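Alanine racemase, biosynthetic (Pseudomonas aeruginosa PAO1, PDB 6A2F) belongs to the alanine racemase family of pyridoxal-phosphate enzymes, dimers whose chains pair a TIM-barrel domain with a beta-rich C-terminal domain. Local coordinates at residues G249-G253 and Y254-W258; V269-G272 and Y273-Y277; E332-A336 and C337-G341. One frame throughout, in Å; residues are numbered along the deposited sequence.

In the fold
All three contacts belong to the C-terminal, beta-rich part of the chain and come in series: contact 1 (249-258), contact 2 (269-277), then contact 3 (332-341). Strand 264-269 connects the first two: V252 and W258 pack on I266 of that strand, and contact 2 opens at its last residue. The centres of contacts 1 and 2 lie about 19 Å apart, yet both reach the same D-lysine, through Y254 and Y273. Contact 3, at the join of helices 330-336 and 341-346, lies about 15 Å from contact 2 between centres and packs against it, Y277 OH lying 3.7 Å from V333 CG1. Each contact also meets the second subunit, so the three together line parts of the dimer interface.

Contact 1: residues G249-G253 and Y254-W258; sequences GESVG and YGATW. With DLY (D-lysine), chain D.
V252 and W258 run alongside each other on one face of the hairpin, and their side chains pack closely. V252 CG2 rests 3.7 Å from W258 CE3, on the six-membered part of the indole, and both side chains continue onto I266 of strand 264-269. The backbones are tied just beside this pair: V252 N gives its hydrogen to W258 O at 2.9 Å, and the same oxygen receives a CA-H...O contact from S251. Nearer the turn, S251 OG sits 3.4 Å from A256 CB, a polar atom against a methyl.

Looser is the bond from A256 N to G253 O, 3.3 Å long with its donor 35° out of the carbonyl plane. A water fills in, donating to V252 O and Y254 O and accepting a longer bond from T257 N. T257 is exposed, and its OG1 makes a weak bond to Y254 O. The second subunit also holds this end, through backbone hydrogen bonds with G253 and G255.

Y254 swings out from this turn. With CG anti to its own carbonyl carbon (chi1 -73°), the ring leaves the hairpin and presents its edge to D-lysine, CB of the ligand lying 3.4 Å from Y254 CE2 and 3.2 Å from Y254 OH. Y254 OH is hydrogen-bonded to H159 NE2 of the second subunit. The backbone angles of Y254 and G255 fit a type II beta turn, here closing a short antiparallel hairpin that carries a tyrosine into the D-lysine pocket at the dimer interface.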
loop_
_atom_site.group_PDB
_atom_site.type_symbol
_atom_site.label_atom_id
_atom_site.label_comp_id
_atom_site.label_asym_id
_atom_site.label_seq_id
_atom_site.Cartn_x
_atom_site.Cartn_y
_atom_site.Cartn_z
ATOM N N GLY A 249 -12.552 -1.960 31.234
ATOM C CA GLY A 249 -11.423 -2.864 31.461
ATOM C C GLY A 249 -11.233 -3.926 30.389
ATOM O O GLY A 249 -10.226 -4.644 30.391
ATOM N N GLU A 250 -12.204 -4.040 29.484
ATOM C CA GLU A 250 -12.104 -4.966 28.354
ATOM C C GLU A 250 -11.310 -4.328 27.215
ATOM O O GLU A 250 -11.319 -3.105 27.050
ATOM C CB GLU A 250 -13.492 -5.412 27.873
ATOM C CG GLU A 250 -14.266 -6.263 28.877
ATOM C CD GLU A 250 -15.577 -6.810 28.329
ATOM O OE1 GLU A 250 -15.932 -7.960 28.678
ATOM O OE2 GLU A 250 -16.263 -6.102 27.556
ATOM N N SER A 251 -10.619 -5.158 26.437
ATOM C CA SER A 251 -9.729 -4.662 25.387
ATOM C C SER A 251 -10.273 -4.886 23.974
ATOM O O SER A 251 -11.137 -5.733 23.760
ATOM C CB SER A 251 -8.323 -5.263 25.534
ATOM O OG SER A 251 -8.334 -6.675 25.401
ATOM N N VAL A 252 -9.761 -4.109 23.018
ATOM C CA VAL A 252 -10.186 -4.200 21.619
ATOM C C VAL A 252 -8.995 -4.414 20.687
ATOM O O VAL A 252 -8.007 -3.676 20.745
ATOM C CB VAL A 252 -11.003 -2.957 21.188
ATOM C CG1 VAL A 252 -11.188 -2.905 19.674
ATOM C CG2 VAL A 252 -12.354 -2.955 21.883
ATOM N N GLY A 253 -9.101 -5.442 19.844
ATOM C CA GLY A 253 -8.135 -5.699 18.777
ATOM C C GLY A 253 -6.847 -6.371 19.213
ATOM O O GLY A 253 -6.657 -6.675 20.393
ATOM N N TYR A 254 -5.961 -6.597 18.245
ATOM C CA TYR A 254 -4.665 -7.226 18.481
ATOM C C TYR A 254 -3.832 -6.489 19.514
ATOM O O TYR A 254 -3.882 -5.257 19.608
ATOM C CB TYR A 254 -3.868 -7.319 17.180
ATOM C CG TYR A 254 -4.383 -8.352 16.212
ATOM C CD1 TYR A 254 -4.416 -9.704 16.557
ATOM C CD2 TYR A 254 -4.822 -7.983 14.942
ATOM C CE1 TYR A 254 -4.884 -10.659 15.669
ATOM C CE2 TYR A 254 -5.290 -8.928 14.046
ATOM C CZ TYR A 254 -5.320 -10.262 14.412
ATOM O OH TYR A 254 -5.775 -11.205 13.529
ATOM N N GLY A 255 -3.065 -7.256 20.285
ATOM C CA GLY A 255 -2.166 -6.692 21.285
ATOM C C GLY A 255 -2.854 -6.046 22.473
ATOM O O GLY A 255 -2.180 -5.537 23.369
ATOM N N ALA A 256 -4.189 -6.077 22.478
ATOM C CA ALA A 256 -5.012 -5.452 23.520
ATOM C C ALA A 256 -4.625 -3.984 23.757
ATOM O O ALA A 256 -4.598 -3.505 24.895
ATOM C CB ALA A 256 -4.960 -6.262 24.813
ATOM N N THR A 257 -4.347 -3.287 22.654
ATOM C CA THR A 257 -3.823 -1.915 22.650
ATOM C C THR A 257 -4.800 -0.883 23.210
ATOM O O THR A 257 -4.388 0.111 23.805
ATOM C CB THR A 257 -3.410 -1.505 21.220
ATOM O OG1 THR A 257 -2.425 -2.424 20.731
ATOM C CG2 THR A 257 -2.826 -0.087 21.186
ATOM N N TRP A 258 -6.090 -1.130 23.010
ATOM C CA TRP A 258 -7.136 -0.208 23.422
ATOM C C TRP A 258 -7.961 -0.838 24.549
ATOM O O TRP A 258 -8.542 -1.912 24.377
ATOM C CB TRP A 258 -8.013 0.146 22.213
ATOM C CG TRP A 258 -8.979 1.271 22.445
ATOM C CD1 TRP A 258 -8.773 2.591 22.174
ATOM C CD2 TRP A 258 -10.303 1.174 22.989
ATOM N NE1 TRP A 258 -9.883 3.325 22.518
ATOM C CE2 TRP A 258 -10.837 2.483 23.022
ATOM C CE3 TRP A 258 -11.088 0.112 23.457
ATOM C CZ2 TRP A 258 -12.123 2.760 23.504
ATOM C CZ3 TRP A 258 -12.367 0.386 23.937
ATOM C CH2 TRP A 258 -12.870 1.702 23.957
HETATM N N DLY D . -8.746 -9.856 11.903
HETATM C CA DLY D . -7.933 -10.113 10.673
HETATM C C DLY D . -8.529 -9.427 9.467
HETATM O O DLY D . -8.966 -10.078 8.519
HETATM C CB DLY D . -6.511 -9.611 10.906
HETATM C CG DLY D . -5.440 -10.475 10.247
HETATM C CD DLY D . -4.233 -9.635 9.851
HETATM C CE DLY D . -3.273 -9.422 11.016
HETATM N NZ DLY D . -3.056 -8.000 11.174
HETATM O OXT DLY D . -8.605 -8.200 9.376
HETATM O O HOH W 1 -5.618 -3.382 19.622
#

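Contact 2: residues V269-G272 and Y273-Y277; sequences VSCG and YADGY. With DLY (D-lysine), chain D.
D275 folds back on G272, closing the type I beta turn G272-Y273-A274-D275 that follows strand 264-269. The turn's own bond runs from D275 N to G272 O at 2.9 Å, and the side chain adds a second tie in the reverse direction.

Taken outward from the backbone, D275 CB lies 3.3 Å from G272 O. CG, anti to the carbonyl carbon (chi1 -56°), is thereby placed over the start of the turn, 3.8 Å from G272 N. OD2 then takes the hydrogen of G272 N at 2.7 Å, on its anti lone pair and nearly straight at 158°, and also touches C271 CA. The other oxygen, OD1, makes salt bridges to R2 and R351. Two arginines on OD1, with the G272 N-H among the partners of OD2, should fix the carboxylate's rotation and would be expected to stabilise its negative charge in this buried place.

C271 SG packs on Y277 CB and lies 5.2 Å from the centroid of the Y277 ring, approaching obliquely, a cysteine sulfur-aromatic contact. Y277 CB also sits 3.5 Å from G272 O.

The turn faces the D-lysine pocket with Y273, whose ring packs on M302 and on Y342 of the second subunit. NZ of D-lysine lies at the ring edge, close to its plane, and donates a 2.6 Å hydrogen bond to Y273 OH.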
loop_
_atom_site.group_PDB
_atom_site.type_symbol
_atom_site.label_atom_id
_atom_site.label_comp_id
_atom_site.label_asym_id
_atom_site.label_seq_id
_atom_site.Cartn_x
_atom_site.Cartn_y
_atom_site.Cartn_z
ATOM N N VAL A 269 -15.299 -1.744 10.879
ATOM C CA VAL A 269 -15.410 -1.157 9.544
ATOM C C VAL A 269 -14.728 -2.031 8.488
ATOM O O VAL A 269 -13.682 -2.643 8.745
ATOM C CB VAL A 269 -14.830 0.277 9.523
ATOM C CG1 VAL A 269 -14.839 0.867 8.120
ATOM C CG2 VAL A 269 -15.602 1.173 10.477
ATOM N N SER A 270 -15.332 -2.071 7.300
ATOM C CA SER A 270 -14.849 -2.876 6.180
ATOM C C SER A 270 -13.694 -2.210 5.425
ATOM O O SER A 270 -13.781 -1.951 4.215
ATOM C CB SER A 270 -16.010 -3.179 5.231
ATOM O OG SER A 270 -16.689 -1.986 4.875
ATOM N N CYS A 271 -12.615 -1.933 6.152
ATOM C CA CYS A 271 -11.397 -1.349 5.585
ATOM C C CYS A 271 -10.219 -1.676 6.486
ATOM O O CYS A 271 -10.315 -1.540 7.699
ATOM C CB CYS A 271 -11.528 0.171 5.425
ATOM S SG CYS A 271 -10.092 0.961 4.650
ATOM N N GLY A 272 -9.115 -2.111 5.888
ATOM C CA GLY A 272 -7.909 -2.451 6.639
ATOM C C GLY A 272 -6.644 -2.121 5.880
ATOM O O GLY A 272 -6.703 -1.546 4.791
ATOM N N TYR A 273 -5.495 -2.497 6.438
ATOM C CA TYR A 273 -4.210 -2.087 5.856
ATOM C C TYR A 273 -3.905 -2.667 4.470
ATOM O O TYR A 273 -3.124 -2.085 3.720
ATOM C CB TYR A 273 -3.027 -2.255 6.828
ATOM C CG TYR A 273 -2.761 -3.651 7.345
ATOM C CD1 TYR A 273 -2.190 -4.630 6.529
ATOM C CD2 TYR A 273 -3.044 -3.986 8.671
ATOM C CE1 TYR A 273 -1.938 -5.906 7.013
ATOM C CE2 TYR A 273 -2.787 -5.257 9.164
ATOM C CZ TYR A 273 -2.237 -6.211 8.332
ATOM O OH TYR A 273 -1.989 -7.473 8.823
ATOM N N ALA A 274 -4.534 -3.790 4.127
ATOM C CA ALA A 274 -4.408 -4.355 2.783
ATOM C C ALA A 274 -5.217 -3.580 1.739
ATOM O O ALA A 274 -5.030 -3.767 0.540
ATOM C CB ALA A 274 -4.799 -5.822 2.778
ATOM N N ASP A 275 -6.122 -2.721 2.198
ATOM C CA ASP A 275 -6.844 -1.820 1.306
ATOM C C ASP A 275 -6.039 -0.542 1.054
ATOM O O ASP A 275 -6.360 0.235 0.158
ATOM C CB ASP A 275 -8.218 -1.485 1.881
ATOM C CG ASP A 275 -9.053 -2.725 2.159
ATOM O OD1 ASP A 275 -9.312 -3.507 1.210
ATOM O OD2 ASP A 275 -9.462 -2.913 3.330
ATOM N N GLY A 276 -4.986 -0.342 1.842
ATOM C CA GLY A 276 -4.145 0.841 1.725
ATOM C C GLY A 276 -4.087 1.672 2.996
ATOM O O GLY A 276 -3.234 2.556 3.124
ATOM N N TYR A 277 -4.996 1.390 3.930
ATOM C CA TYR A 277 -5.046 2.116 5.190
ATOM C C TYR A 277 -3.763 1.878 5.995
ATOM O O TYR A 277 -3.213 0.774 5.969
ATOM C CB TYR A 277 -6.289 1.720 6.000
ATOM C CG TYR A 277 -6.763 2.829 6.915
ATOM C CD1 TYR A 277 -7.644 3.807 6.454
ATOM C CD2 TYR A 277 -6.308 2.920 8.229
ATOM C CE1 TYR A 277 -8.064 4.837 7.278
ATOM C CE2 TYR A 277 -6.723 3.946 9.059
ATOM C CZ TYR A 277 -7.602 4.902 8.576
ATOM O OH TYR A 277 -8.016 5.923 9.394
HETATM N N DLY D . -8.746 -9.856 11.903
HETATM C CA DLY D . -7.933 -10.113 10.673
HETATM C C DLY D . -8.529 -9.427 9.467
HETATM O O DLY D . -8.966 -10.078 8.519
HETATM C CB DLY D . -6.511 -9.611 10.906
HETATM C CG DLY D . -5.440 -10.475 10.247
HETATM C CD DLY D . -4.233 -9.635 9.851
HETATM C CE DLY D . -3.273 -9.422 11.016
HETATM N NZ DLY D . -3.056 -8.000 11.174
HETATM O OXT DLY D . -8.605 -8.200 9.376
#

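Contact 3: residues E332-A336 and C337-G341; sequences EVARA and CGTLG
A334 O, near the end of helix 330-336, is gripped by two backbone N-H groups from beyond the helix: T339 N at 2.9 Å, nearly straight at 163°, and C337 N in a weak, bent bond. This is a Schellman motif. G338, with its positive phi of 71°, is the C' residue, and its N closes the inner bond to R335 O at 3.2 Å. C337 N also makes a weak bond to V333 O, so its one hydrogen is shared between two carbonyls as the helix unwinds.

Past G338 the chain doubles back along the helix. T339 CG2 comes to 3.7 Å from A334 O, while OG1, anti to the backbone N (chi1 -176°), is directed elsewhere, bonding to E343 of the next helix and to R279 of the second subunit. L340 then takes the N-cap position of helix 341-346. V333 and A334 of the first helix and T339 of the loop all pack on L344 of the second. The methyl of A334 bears on the start of the second helix, its CB 3.3 Å from L340 C and 3.5 Å from G341 N.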
loop_
_atom_site.group_PDB
_atom_site.type_symbol
_atom_site.label_atom_id
_atom_site.label_comp_id
_atom_site.label_asym_id
_atom_site.label_seq_id
_atom_site.Cartn_x
_atom_site.Cartn_y
_atom_site.Cartn_z
ATOM N N GLU A 332 -5.670 15.410 6.947
ATOM C CA GLU A 332 -5.865 15.291 8.394
ATOM C C GLU A 332 -5.607 13.859 8.863
ATOM O O GLU A 332 -4.906 13.646 9.858
ATOM C CB GLU A 332 -7.266 15.753 8.821
ATOM C CG GLU A 332 -7.387 16.037 10.316
ATOM C CD GLU A 332 -8.823 16.143 10.808
ATOM O OE1 GLU A 332 -9.689 16.651 10.067
ATOM O OE2 GLU A 332 -9.091 15.724 11.954
ATOM N N VAL A 333 -6.164 12.887 8.138
ATOM C CA VAL A 333 -5.998 11.470 8.481
ATOM C C VAL A 333 -4.523 11.072 8.418
ATOM O O VAL A 333 -4.013 10.419 9.330
ATOM C CB VAL A 333 -6.858 10.542 7.589
ATOM C CG1 VAL A 333 -6.671 9.081 7.977
ATOM C CG2 VAL A 333 -8.327 10.914 7.694
ATOM N N ALA A 334 -3.847 11.493 7.352
ATOM C CA ALA A 334 -2.420 11.231 7.178
ATOM C C ALA A 334 -1.564 11.850 8.287
ATOM O O ALA A 334 -0.603 11.232 8.747
ATOM C CB ALA A 334 -1.962 11.729 5.820
ATOM N N ARG A 335 -1.916 13.066 8.705
ATOM C CA ARG A 335 -1.200 13.763 9.778
ATOM C C ARG A 335 -1.311 12.990 11.093
ATOM O O ARG A 335 -0.330 12.856 11.822
ATOM C CB ARG A 335 -1.704 15.209 9.927
ATOM C CG ARG A 335 -0.855 16.103 10.828
ATOM C CD ARG A 335 -1.170 17.580 10.625
ATOM N NE ARG A 335 -2.602 17.851 10.783
ATOM C CZ ARG A 335 -3.189 18.231 11.919
ATOM N NH1 ARG A 335 -4.504 18.437 11.946
ATOM N NH2 ARG A 335 -2.471 18.410 13.028
ATOM N N ALA A 336 -2.501 12.464 11.369
ATOM C CA ALA A 336 -2.728 11.627 12.548
ATOM C C ALA A 336 -1.924 10.324 12.486
ATOM O O ALA A 336 -1.544 9.766 13.524
ATOM C CB ALA A 336 -4.211 11.330 12.704
ATOM N N CYS A 337 -1.663 9.854 11.268
ATOM C CA CYS A 337 -0.927 8.614 11.047
ATOM C C CYS A 337 0.576 8.829 10.910
ATOM O O CYS A 337 1.315 7.886 10.622
ATOM C CB CYS A 337 -1.479 7.884 9.821
ATOM S SG CYS A 337 -3.111 7.163 10.096
ATOM N N GLY A 338 1.023 10.066 11.121
ATOM C CA GLY A 338 2.446 10.407 11.065
ATOM C C GLY A 338 3.047 10.374 9.668
ATOM O O GLY A 338 4.236 10.087 9.508
ATOM N N THR A 339 2.227 10.673 8.661
ATOM C CA THR A 339 2.653 10.665 7.258
ATOM C C THR A 339 1.870 11.710 6.444
ATOM O O THR A 339 1.223 12.579 7.028
ATOM C CB THR A 339 2.562 9.245 6.634
ATOM O OG1 THR A 339 3.067 9.270 5.295
ATOM C CG2 THR A 339 1.128 8.718 6.633
ATOM N N LEU A 340 1.939 11.637 5.113
ATOM C CA LEU A 340 1.269 12.615 4.245
ATOM C C LEU A 340 0.232 11.993 3.306
ATOM O O LEU A 340 0.244 10.781 3.059
ATOM C CB LEU A 340 2.297 13.401 3.426
ATOM C CG LEU A 340 3.340 14.284 4.115
ATOM C CD1 LEU A 340 4.307 14.798 3.059
ATOM C CD2 LEU A 340 2.696 15.439 4.874
ATOM N N GLY A 341 -0.660 12.841 2.787
ATOM C CA GLY A 341 -1.702 12.435 1.835
ATOM C C GLY A 341 -1.187 11.611 0.665
ATOM O O GLY A 341 -1.842 10.661 0.233
#